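Local coordinates for protein D-3-phosphoglycerate dehydrogenase (Sulfolobus tokodaii, PDB 2EKL) that binds NAD and probably oxidises D-3-phosphoglycerate in the phosphorylated route of serine biosynthesis, at residues S101-V106 with G154-I159; A255-W260 with T282-Q287. All blocks are in the same frame, centred on the assembly; numbering follows the deposited sequence.

Contact 1: S101-V106 with G154-I159; sequences STDSAV and GTKVGI. With NAD (nicotinamide-adenine-dinucleotide), chain B.
Lys-156 lies across the side of helix 102-118 and meets three of its residues in turn. At its root, CB rests against Val-106, with Val-106 CG2 3.6 Å from Lys-156 CB and the two side chains roughly at right angles. Beyond CG the lysine is fully extended, which carries CD past the methyl of Thr-102, with Lys-156 CD at 4.0 Å from Thr-102 CG2, and brings the amine to Asp-103. There Lys-156 NZ forms a salt bridge with Asp-103 OD1 at 2.7 Å, arriving on the syn side but 26° out of the carboxylate plane. A water donates to Asp-103 OD2 at 2.6 Å and is only weakly linked to the amine. Next along the helix, Val-157 turns CG2 to Val-106 CG1, 4.0 Å away, a buried apolar touch. The axes of the short segments 102-106 and 154-159 approach to 9.4 Å and cross at -51°. Ser-101 and Ala-105 meanwhile touch the nicotinamide ring of NAD. Helix 152-163 is consistent with the dinucleotide-binding helix of a Rossmann fold: Arg-152 and Ile-153 at its start give their backbone N to the cofactor, and Gly-154 fits the last glycine of a GxGxxG pattern.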
ATOM      1  N   SER A 101     -12.642   1.753 -13.720  1.00 18.35           N
ATOM      2  CA  SER A 101     -11.738   2.056 -12.615  1.00 17.18           C
ATOM      3  C   SER A 101     -10.960   0.866 -12.063  1.00 18.38           C
ATOM      4  O   SER A 101     -10.306   0.982 -11.025  1.00 16.56           O
ATOM      5  CB  SER A 101     -12.524   2.700 -11.473  1.00 18.77           C
ATOM      6  OG  SER A 101     -13.354   1.751 -10.829  1.00 20.72           O
ATOM      7  N   THR A 102     -11.014  -0.265 -12.759  1.00 15.61           N
ATOM      8  CA  THR A 102     -10.340  -1.478 -12.302  1.00 16.47           C
ATOM      9  C   THR A 102      -8.961  -1.307 -11.665  1.00 15.77           C
ATOM     10  O   THR A 102      -8.779  -1.643 -10.495  1.00 15.73           O
ATOM     11  CB  THR A 102     -10.221  -2.514 -13.445  1.00 16.43           C
ATOM     12  OG1 THR A 102     -11.530  -2.853 -13.921  1.00 17.73           O
ATOM     13  CG2 THR A 102      -9.529  -3.780 -12.949  1.00 19.04           C
ATOM     14  N   ASP A 103      -7.990  -0.787 -12.411  1.00 14.16           N
ATOM     15  CA  ASP A 103      -6.641  -0.650 -11.855  1.00 15.25           C
ATOM     16  C   ASP A 103      -6.553   0.256 -10.633  1.00 14.51           C
ATOM     17  O   ASP A 103      -5.745   0.015  -9.735  1.00 14.91           O
ATOM     18  CB  ASP A 103      -5.645  -0.181 -12.926  1.00 14.41           C
ATOM     19  CG  ASP A 103      -5.374  -1.246 -13.983  1.00 19.16           C
ATOM     20  OD1 ASP A 103      -5.451  -2.455 -13.663  1.00 17.83           O
ATOM     21  OD2 ASP A 103      -5.065  -0.873 -15.136  1.00 18.85           O
ATOM     22  N   SER A 104      -7.369   1.300 -10.592  1.00 14.39           N
ATOM     23  CA  SER A 104      -7.345   2.191  -9.437  1.00 14.27           C
ATOM     24  C   SER A 104      -7.890   1.471  -8.203  1.00 14.84           C
ATOM     25  O   SER A 104      -7.381   1.650  -7.096  1.00 14.67           O
ATOM     26  CB  SER A 104      -8.150   3.458  -9.726  1.00 13.44           C
ATOM     27  OG  SER A 104      -7.429   4.292 -10.623  1.00 14.77           O
ATOM     28  N   ALA A 105      -8.913   0.644  -8.395  1.00 13.08           N
ATOM     29  CA  ALA A 105      -9.496  -0.100  -7.278  1.00 13.76           C
ATOM     30  C   ALA A 105      -8.519  -1.183  -6.819  1.00 14.92           C
ATOM     31  O   ALA A 105      -8.376  -1.440  -5.621  1.00 13.83           O
ATOM     32  CB  ALA A 105     -10.838  -0.724  -7.696  1.00 13.62           C
ATOM     33  N   VAL A 106      -7.847  -1.816  -7.780  1.00 14.37           N
ATOM     34  CA  VAL A 106      -6.862  -2.855  -7.482  1.00 14.29           C
ATOM     35  C   VAL A 106      -5.732  -2.286  -6.627  1.00 13.68           C
ATOM     36  O   VAL A 106      -5.314  -2.881  -5.629  1.00 13.16           O
ATOM     37  CB  VAL A 106      -6.232  -3.420  -8.785  1.00 13.27           C
ATOM     38  CG1 VAL A 106      -5.007  -4.257  -8.453  1.00 14.87           C
ATOM     39  CG2 VAL A 106      -7.257  -4.255  -9.550  1.00 15.55           C
ATOM     40  N   GLY A 154     -10.584  -8.629  -8.685  1.00 14.39           N
ATOM     41  CA  GLY A 154     -10.069  -9.766  -7.944  1.00 15.61           C
ATOM     42  C   GLY A 154      -8.907 -10.460  -8.635  1.00 15.42           C
ATOM     43  O   GLY A 154      -7.928 -10.838  -7.994  1.00 16.20           O
ATOM     44  N   THR A 155      -9.008 -10.628  -9.948  1.00 16.20           N
ATOM     45  CA  THR A 155      -7.942 -11.287 -10.690  1.00 15.50           C
ATOM     46  C   THR A 155      -6.624 -10.530 -10.593  1.00 15.48           C
ATOM     47  O   THR A 155      -5.578 -11.127 -10.348  1.00 16.06           O
ATOM     48  CB  THR A 155      -8.316 -11.455 -12.179  1.00 15.41           C
ATOM     49  OG1 THR A 155      -9.472 -12.297 -12.285  1.00 15.60           O
ATOM     50  CG2 THR A 155      -7.159 -12.091 -12.950  1.00 19.17           C
ATOM     51  N   LYS A 156      -6.670  -9.214 -10.775  1.00 14.69           N
ATOM     52  CA  LYS A 156      -5.449  -8.421 -10.710  1.00 15.67           C
ATOM     53  C   LYS A 156      -4.843  -8.347  -9.312  1.00 16.54           C
ATOM     54  O   LYS A 156      -3.621  -8.313  -9.165  1.00 14.49           O
ATOM     55  CB  LYS A 156      -5.702  -7.019 -11.274  1.00 15.95           C
ATOM     56  CG  LYS A 156      -5.892  -7.031 -12.791  1.00 16.08           C
ATOM     57  CD  LYS A 156      -6.048  -5.637 -13.368  1.00 16.30           C
ATOM     58  CE  LYS A 156      -6.069  -5.686 -14.890  1.00 19.26           C
ATOM     59  NZ  LYS A 156      -6.184  -4.336 -15.511  1.00 18.01           N
ATOM     60  N   VAL A 157      -5.686  -8.323  -8.288  1.00 15.73           N
ATOM     61  CA  VAL A 157      -5.185  -8.289  -6.918  1.00 15.95           C
ATOM     62  C   VAL A 157      -4.420  -9.601  -6.702  1.00 15.62           C
ATOM     63  O   VAL A 157      -3.379  -9.633  -6.048  1.00 14.22           O
ATOM     64  CB  VAL A 157      -6.354  -8.166  -5.897  1.00 15.62           C
ATOM     65  CG1 VAL A 157      -5.854  -8.435  -4.483  1.00 15.44           C
ATOM     66  CG2 VAL A 157      -6.958  -6.758  -5.971  1.00 14.88           C
ATOM     67  N   GLY A 158      -4.940 -10.680  -7.277  1.00 17.92           N
ATOM     68  CA  GLY A 158      -4.287 -11.973  -7.153  1.00 17.03           C
ATOM     69  C   GLY A 158      -2.930 -11.993  -7.836  1.00 16.05           C
ATOM     70  O   GLY A 158      -1.962 -12.534  -7.304  1.00 16.85           O
ATOM     71  N   ILE A 159      -2.851 -11.401  -9.023  1.00 15.59           N
ATOM     72  CA  ILE A 159      -1.594 -11.360  -9.765  1.00 15.10           C
ATOM     73  C   ILE A 159      -0.541 -10.598  -8.963  1.00 15.06           C
ATOM     74  O   ILE A 159       0.616 -11.016  -8.875  1.00 15.17           O
ATOM     75  CB  ILE A 159      -1.802 -10.688 -11.143  1.00 17.48           C
ATOM     76  CG1 ILE A 159      -2.684 -11.590 -12.013  1.00 18.48           C
ATOM     77  CG2 ILE A 159      -0.458 -10.415 -11.814  1.00 18.97           C
ATOM     78  CD1 ILE A 159      -3.145 -10.950 -13.299  1.00 18.95           C
TER
HETATM   79  PA  NAD B1300     -16.719  -8.165 -11.687  1.00 21.06           P
HETATM   80  O1A NAD B1300     -15.677  -8.196 -12.729  1.00 20.44           O
HETATM   81  O2A NAD B1300     -18.158  -8.273 -12.164  1.00 18.98           O
HETATM   82  O5B NAD B1300     -16.367  -9.331 -10.646  1.00 21.90           O
HETATM   83  C5B NAD B1300     -17.232  -9.571  -9.547  1.00 21.47           C
HETATM   84  C4B NAD B1300     -17.020 -11.171  -9.222  1.00 23.44           C
HETATM   85  O4B NAD B1300     -17.512 -11.498  -7.913  1.00 24.95           O
HETATM   86  C3B NAD B1300     -17.661 -12.047 -10.350  1.00 23.53           C
HETATM   87  O3B NAD B1300     -16.726 -12.979 -10.890  1.00 21.77           O
HETATM   88  C2B NAD B1300     -18.886 -12.635  -9.640  1.00 25.95           C
HETATM   89  O2B NAD B1300     -19.412 -13.844 -10.130  1.00 25.74           O
HETATM   90  C1B NAD B1300     -18.346 -12.653  -8.258  1.00 25.19           C
HETATM   91  N9A NAD B1300     -19.386 -12.881  -7.205  1.00 26.04           N
HETATM   92  C8A NAD B1300     -20.665 -12.363  -7.065  1.00 26.96           C
HETATM   93  N7A NAD B1300     -21.238 -12.865  -5.946  1.00 28.93           N
HETATM   94  C5A NAD B1300     -20.349 -13.698  -5.359  1.00 29.54           C
HETATM   95  C6A NAD B1300     -20.342 -14.527  -4.167  1.00 31.61           C
HETATM   96  N6A NAD B1300     -21.394 -14.579  -3.367  1.00 34.11           N
HETATM   97  N1A NAD B1300     -19.182 -15.308  -3.843  1.00 31.28           N
HETATM   98  C2A NAD B1300     -18.012 -15.295  -4.670  1.00 31.34           C
HETATM   99  N3A NAD B1300     -18.015 -14.489  -5.833  1.00 26.81           N
HETATM  100  C4A NAD B1300     -19.160 -13.714  -6.158  1.00 27.80           C
HETATM  101  O3  NAD B1300     -16.622  -6.779 -10.872  1.00 21.21           O
HETATM  102  PN  NAD B1300     -15.340  -5.860 -10.534  1.00 21.77           P
HETATM  103  O1N NAD B1300     -14.151  -6.707 -10.351  1.00 21.50           O
HETATM  104  O2N NAD B1300     -15.277  -4.880 -11.656  1.00 22.91           O
HETATM  105  O5D NAD B1300     -15.903  -5.173  -9.232  1.00 23.42           O
HETATM  106  C5D NAD B1300     -15.860  -5.867  -8.003  1.00 22.92           C
HETATM  107  C4D NAD B1300     -16.477  -5.054  -6.884  1.00 24.51           C
HETATM  108  O4D NAD B1300     -15.750  -3.866  -6.630  1.00 21.35           O
HETATM  109  C3D NAD B1300     -17.943  -4.580  -7.100  1.00 23.97           C
HETATM  110  O3D NAD B1300     -18.716  -4.735  -5.900  1.00 25.10           O
HETATM  111  C2D NAD B1300     -17.788  -3.176  -7.558  1.00 23.92           C
HETATM  112  O2D NAD B1300     -19.002  -2.450  -7.517  1.00 25.81           O
HETATM  113  C1D NAD B1300     -16.665  -2.784  -6.638  1.00 23.02           C
HETATM  114  N1N NAD B1300     -15.883  -1.560  -6.972  1.00 21.81           N
HETATM  115  C2N NAD B1300     -15.599  -0.638  -5.917  1.00 21.52           C
HETATM  116  C3N NAD B1300     -14.851   0.540  -6.213  1.00 21.19           C
HETATM  117  C7N NAD B1300     -14.548   1.498  -5.124  1.00 20.79           C
HETATM  118  O7N NAD B1300     -14.526   2.802  -5.446  1.00 21.24           O
HETATM  119  N7N NAD B1300     -14.303   1.151  -3.869  1.00 20.69           N
HETATM  120  C4N NAD B1300     -14.403   0.753  -7.616  1.00 22.15           C
HETATM  121  C5N NAD B1300     -14.699  -0.191  -8.678  1.00 22.62           C
HETATM  122  C6N NAD B1300     -15.451  -1.362  -8.341  1.00 22.58           C
HETATM  123  O   HOH W   1      -3.709  -2.381 -16.798  1.00 28.78           O

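Contact 2: A255-W260 with T282-Q287. With NAD (nicotinamide-adenine-dinucleotide), chain B.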
ATOM      1  N   ALA A 255      -9.690  -3.637   6.730  1.00 13.76           N
ATOM      2  CA  ALA A 255      -9.329  -2.466   5.931  1.00 14.46           C
ATOM      3  C   ALA A 255     -10.363  -2.338   4.828  1.00 14.50           C
ATOM      4  O   ALA A 255     -10.523  -3.250   4.021  1.00 16.19           O
ATOM      5  CB  ALA A 255      -7.935  -2.648   5.336  1.00 15.02           C
ATOM      6  N   THR A 256     -11.048  -1.202   4.768  1.00 14.41           N
ATOM      7  CA  THR A 256     -12.100  -1.046   3.778  1.00 13.77           C
ATOM      8  C   THR A 256     -12.204   0.341   3.160  1.00 14.49           C
ATOM      9  O   THR A 256     -11.845   1.341   3.779  1.00 13.22           O
ATOM     10  CB  THR A 256     -13.460  -1.404   4.419  1.00 14.60           C
ATOM     11  OG1 THR A 256     -14.490  -1.366   3.431  1.00 16.79           O
ATOM     12  CG2 THR A 256     -13.799  -0.409   5.532  1.00 16.92           C
ATOM     13  N   ASP A 257     -12.694   0.383   1.922  1.00 13.62           N
ATOM     14  CA  ASP A 257     -12.901   1.640   1.219  1.00 13.81           C
ATOM     15  C   ASP A 257     -14.412   1.888   1.191  1.00 13.42           C
ATOM     16  O   ASP A 257     -14.876   2.920   0.709  1.00 15.89           O
ATOM     17  CB  ASP A 257     -12.364   1.544  -0.214  1.00 14.13           C
ATOM     18  CG  ASP A 257     -12.493   2.851  -0.978  1.00 13.89           C
ATOM     19  OD1 ASP A 257     -12.056   3.900  -0.451  1.00 13.52           O
ATOM     20  OD2 ASP A 257     -13.021   2.832  -2.112  1.00 16.26           O
ATOM     21  N   VAL A 258     -15.170   0.929   1.713  1.00 15.51           N
ATOM     22  CA  VAL A 258     -16.629   1.032   1.733  1.00 17.93           C
ATOM     23  C   VAL A 258     -17.237   0.769   3.113  1.00 20.64           C
ATOM     24  O   VAL A 258     -16.833  -0.154   3.827  1.00 19.48           O
ATOM     25  CB  VAL A 258     -17.257   0.047   0.716  1.00 17.19           C
ATOM     26  CG1 VAL A 258     -16.803   0.400  -0.694  1.00 18.07           C
ATOM     27  CG2 VAL A 258     -16.863  -1.382   1.064  1.00 18.32           C
ATOM     28  N   PHE A 259     -18.210   1.593   3.488  1.00 22.20           N
ATOM     29  CA  PHE A 259     -18.874   1.446   4.777  1.00 22.84           C
ATOM     30  C   PHE A 259     -20.380   1.357   4.552  1.00 24.15           C
ATOM     31  O   PHE A 259     -20.909   1.925   3.598  1.00 25.05           O
ATOM     32  CB  PHE A 259     -18.547   2.637   5.686  1.00 23.40           C
ATOM     33  CG  PHE A 259     -17.997   2.241   7.030  1.00 21.10           C
ATOM     34  CD1 PHE A 259     -16.774   1.584   7.131  1.00 22.23           C
ATOM     35  CD2 PHE A 259     -18.704   2.521   8.199  1.00 20.62           C
ATOM     36  CE1 PHE A 259     -16.263   1.210   8.373  1.00 21.88           C
ATOM     37  CE2 PHE A 259     -18.201   2.153   9.444  1.00 21.16           C
ATOM     38  CZ  PHE A 259     -16.978   1.495   9.532  1.00 24.01           C
ATOM     39  N   TRP A 260     -21.061   0.629   5.430  1.00 24.43           N
ATOM     40  CA  TRP A 260     -22.503   0.444   5.325  1.00 26.31           C
ATOM     41  C   TRP A 260     -23.193   1.792   5.170  1.00 26.64           C
ATOM     42  O   TRP A 260     -24.133   1.932   4.388  1.00 29.04           O
ATOM     43  CB  TRP A 260     -22.990  -0.319   6.555  1.00 25.46           C
ATOM     44  CG  TRP A 260     -22.315  -1.663   6.648  1.00 24.19           C
ATOM     45  CD1 TRP A 260     -22.749  -2.840   6.104  1.00 24.00           C
ATOM     46  CD2 TRP A 260     -21.034  -1.938   7.227  1.00 23.74           C
ATOM     47  NE1 TRP A 260     -21.814  -3.830   6.303  1.00 23.68           N
ATOM     48  CE2 TRP A 260     -20.751  -3.304   6.990  1.00 23.92           C
ATOM     49  CE3 TRP A 260     -20.093  -1.165   7.920  1.00 24.76           C
ATOM     50  CZ2 TRP A 260     -19.566  -3.910   7.420  1.00 23.26           C
ATOM     51  CZ3 TRP A 260     -18.913  -1.770   8.349  1.00 23.92           C
ATOM     52  CH2 TRP A 260     -18.662  -3.131   8.095  1.00 22.67           C
ATOM     53  N   THR A 282     -12.276   6.851   2.380  1.00 14.14           N
ATOM     54  CA  THR A 282     -13.578   7.407   2.038  1.00 16.29           C
ATOM     55  C   THR A 282     -14.159   7.105   0.655  1.00 17.46           C
ATOM     56  O   THR A 282     -14.607   8.009  -0.054  1.00 18.95           O
ATOM     57  CB  THR A 282     -13.536   8.931   2.270  1.00 13.70           C
ATOM     58  OG1 THR A 282     -12.480   9.503   1.494  1.00 15.58           O
ATOM     59  CG2 THR A 282     -13.254   9.228   3.739  1.00 15.16           C
ATOM     60  N   HIS A 283     -14.176   5.825   0.291  1.00 15.71           N
ATOM     61  CA  HIS A 283     -14.714   5.383  -0.995  1.00 16.86           C
ATOM     62  C   HIS A 283     -14.003   6.070  -2.153  1.00 16.02           C
ATOM     63  O   HIS A 283     -14.636   6.645  -3.046  1.00 18.08           O
ATOM     64  CB  HIS A 283     -16.224   5.652  -1.049  1.00 17.94           C
ATOM     65  CG  HIS A 283     -16.982   4.663  -1.876  1.00 21.06           C
ATOM     66  ND1 HIS A 283     -18.191   4.131  -1.478  1.00 22.17           N
ATOM     67  CD2 HIS A 283     -16.701   4.101  -3.075  1.00 22.16           C
ATOM     68  CE1 HIS A 283     -18.619   3.284  -2.396  1.00 24.09           C
ATOM     69  NE2 HIS A 283     -17.734   3.247  -3.376  1.00 23.40           N
ATOM     70  N   ILE A 284     -12.675   5.994  -2.132  1.00 14.49           N
ATOM     71  CA  ILE A 284     -11.840   6.609  -3.154  1.00 15.06           C
ATOM     72  C   ILE A 284     -11.293   5.611  -4.173  1.00 12.58           C
ATOM     73  O   ILE A 284     -10.396   5.943  -4.943  1.00 14.56           O
ATOM     74  CB  ILE A 284     -10.644   7.346  -2.506  1.00 15.41           C
ATOM     75  CG1 ILE A 284      -9.814   6.366  -1.668  1.00 14.96           C
ATOM     76  CG2 ILE A 284     -11.158   8.486  -1.617  1.00 16.77           C
ATOM     77  CD1 ILE A 284      -8.563   6.979  -1.057  1.00 13.89           C
ATOM     78  N   GLY A 285     -11.840   4.398  -4.177  1.00 14.14           N
ATOM     79  CA  GLY A 285     -11.380   3.368  -5.099  1.00 14.55           C
ATOM     80  C   GLY A 285     -11.300   3.749  -6.568  1.00 16.27           C
ATOM     81  O   GLY A 285     -10.399   3.300  -7.282  1.00 14.64           O
ATOM     82  N   ALA A 286     -12.242   4.564  -7.033  1.00 15.71           N
ATOM     83  CA  ALA A 286     -12.255   4.994  -8.428  1.00 16.06           C
ATOM     84  C   ALA A 286     -11.797   6.445  -8.540  1.00 16.45           C
ATOM     85  O   ALA A 286     -11.854   7.042  -9.616  1.00 17.68           O
ATOM     86  CB  ALA A 286     -13.667   4.857  -9.003  1.00 14.57           C
ATOM     87  N   GLN A 287     -11.327   7.006  -7.433  1.00 16.63           N
ATOM     88  CA  GLN A 287     -10.906   8.399  -7.428  1.00 18.36           C
ATOM     89  C   GLN A 287      -9.469   8.720  -7.822  1.00 17.25           C
ATOM     90  O   GLN A 287      -8.653   9.090  -6.981  1.00 17.55           O
ATOM     91  CB  GLN A 287     -11.207   9.023  -6.063  1.00 20.72           C
ATOM     92  CG  GLN A 287     -12.694   9.121  -5.750  1.00 24.00           C
ATOM     93  CD  GLN A 287     -13.426  10.041  -6.708  1.00 27.23           C
ATOM     94  OE1 GLN A 287     -13.057  11.204  -6.868  1.00 30.79           O
ATOM     95  NE2 GLN A 287     -14.468   9.526  -7.347  1.00 29.90           N
TER
HETATM   96  PA  NAD B1300     -16.719  -8.165 -11.687  1.00 21.06           P
HETATM   97  O1A NAD B1300     -15.677  -8.196 -12.729  1.00 20.44           O
HETATM   98  O2A NAD B1300     -18.158  -8.273 -12.164  1.00 18.98           O
HETATM   99  O5B NAD B1300     -16.367  -9.331 -10.646  1.00 21.90           O
HETATM  100  C5B NAD B1300     -17.232  -9.571  -9.547  1.00 21.47           C
HETATM  101  C4B NAD B1300     -17.020 -11.171  -9.222  1.00 23.44           C
HETATM  102  O4B NAD B1300     -17.512 -11.498  -7.913  1.00 24.95           O
HETATM  103  C3B NAD B1300     -17.661 -12.047 -10.350  1.00 23.53           C
HETATM  104  O3B NAD B1300     -16.726 -12.979 -10.890  1.00 21.77           O
HETATM  105  C2B NAD B1300     -18.886 -12.635  -9.640  1.00 25.95           C
HETATM  106  O2B NAD B1300     -19.412 -13.844 -10.130  1.00 25.74           O
HETATM  107  C1B NAD B1300     -18.346 -12.653  -8.258  1.00 25.19           C
HETATM  108  N9A NAD B1300     -19.386 -12.881  -7.205  1.00 26.04           N
HETATM  109  C8A NAD B1300     -20.665 -12.363  -7.065  1.00 26.96           C
HETATM  110  N7A NAD B1300     -21.238 -12.865  -5.946  1.00 28.93           N
HETATM  111  C5A NAD B1300     -20.349 -13.698  -5.359  1.00 29.54           C
HETATM  112  C6A NAD B1300     -20.342 -14.527  -4.167  1.00 31.61           C
HETATM  113  N6A NAD B1300     -21.394 -14.579  -3.367  1.00 34.11           N
HETATM  114  N1A NAD B1300     -19.182 -15.308  -3.843  1.00 31.28           N
HETATM  115  C2A NAD B1300     -18.012 -15.295  -4.670  1.00 31.34           C
HETATM  116  N3A NAD B1300     -18.015 -14.489  -5.833  1.00 26.81           N
HETATM  117  C4A NAD B1300     -19.160 -13.714  -6.158  1.00 27.80           C
HETATM  118  O3  NAD B1300     -16.622  -6.779 -10.872  1.00 21.21           O
HETATM  119  PN  NAD B1300     -15.340  -5.860 -10.534  1.00 21.77           P
HETATM  120  O1N NAD B1300     -14.151  -6.707 -10.351  1.00 21.50           O
HETATM  121  O2N NAD B1300     -15.277  -4.880 -11.656  1.00 22.91           O
HETATM  122  O5D NAD B1300     -15.903  -5.173  -9.232  1.00 23.42           O
HETATM  123  C5D NAD B1300     -15.860  -5.867  -8.003  1.00 22.92           C
HETATM  124  C4D NAD B1300     -16.477  -5.054  -6.884  1.00 24.51           C
HETATM  125  O4D NAD B1300     -15.750  -3.866  -6.630  1.00 21.35           O
HETATM  126  C3D NAD B1300     -17.943  -4.580  -7.100  1.00 23.97           C
HETATM  127  O3D NAD B1300     -18.716  -4.735  -5.900  1.00 25.10           O
HETATM  128  C2D NAD B1300     -17.788  -3.176  -7.558  1.00 23.92           C
HETATM  129  O2D NAD B1300     -19.002  -2.450  -7.517  1.00 25.81           O
HETATM  130  C1D NAD B1300     -16.665  -2.784  -6.638  1.00 23.02           C
HETATM  131  N1N NAD B1300     -15.883  -1.560  -6.972  1.00 21.81           N
HETATM  132  C2N NAD B1300     -15.599  -0.638  -5.917  1.00 21.52           C
HETATM  133  C3N NAD B1300     -14.851   0.540  -6.213  1.00 21.19           C
HETATM  134  C7N NAD B1300     -14.548   1.498  -5.124  1.00 20.79           C
HETATM  135  O7N NAD B1300     -14.526   2.802  -5.446  1.00 21.24           O
HETATM  136  N7N NAD B1300     -14.303   1.151  -3.869  1.00 20.69           N
HETATM  137  C4N NAD B1300     -14.403   0.753  -7.616  1.00 22.15           C
HETATM  138  C5N NAD B1300     -14.699  -0.191  -8.678  1.00 22.62           C
HETATM  139  C6N NAD B1300     -15.451  -1.362  -8.341  1.00 22.58           C
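Asp-257 sends its carboxylate into the loop 282-287, where each oxygen takes one of two successive backbone amides. With CG anti to the backbone N (chi1 -177°), the group reaches Ile-284 N through Asp-257 OD1 at 2.8 Å, using the syn lone pair, and Gly-285 N through Asp-257 OD2, also at 2.8 Å but from 36° above the carboxylate plane. Asp-257 OD2 also accepts a hydrogen bond from NAD N7N, at 2.7 Å and with an N-H...O angle of 154°. The amide N-H of Gly-285 holds OD2 in place, and the N7N bond to it then favours one setting of the nicotinamide carboxamide. Gly-285 itself sits against that group, its CA 3.2 Å from NAD O7N.

His-283 lies beside this site, with NAD O7N near its ring plane at the edge. Over one face comes Val-258 CG1, 4.0 Å from the centroid of the His-283 ring, a CH-pi contact offset toward the rim. Further out, His-283 ND1 is hydrogen-bonded to Glu-262, which, with Val-258 over one face, restrains the ring, and Thr-281 OG1 adds a second bond to Asp-257 OD1. In D-2-hydroxyacid dehydrogenases a histidine paired with a glutamate is the usual acid-base couple, and this His-283–Glu-262 pair next to the nicotinamide is consistent with that active site.

Overall arrangement
From the N terminus the chain first builds the parallel sheet that runs from strand 28-31 to strand 93-95, then enters helix 102-118. Contact 1 closes a loop of 47 residues, bringing helix 152-163 back against the start of that helix. Contact 2 follows in series, neither enclosing nor crossing it, and closes 21 residues between the end of strand 251-256 and the loop that leads to helix 289-309. The two meet directly: Ser-101 CB lies 3.5 Å from Ala-286 CB, and Ser-104 CB 3.3 Å from Gly-285 O. Both border NAD, and both reach Arg-118 of the second subunit, so cofactor pocket and dimer interface share this region.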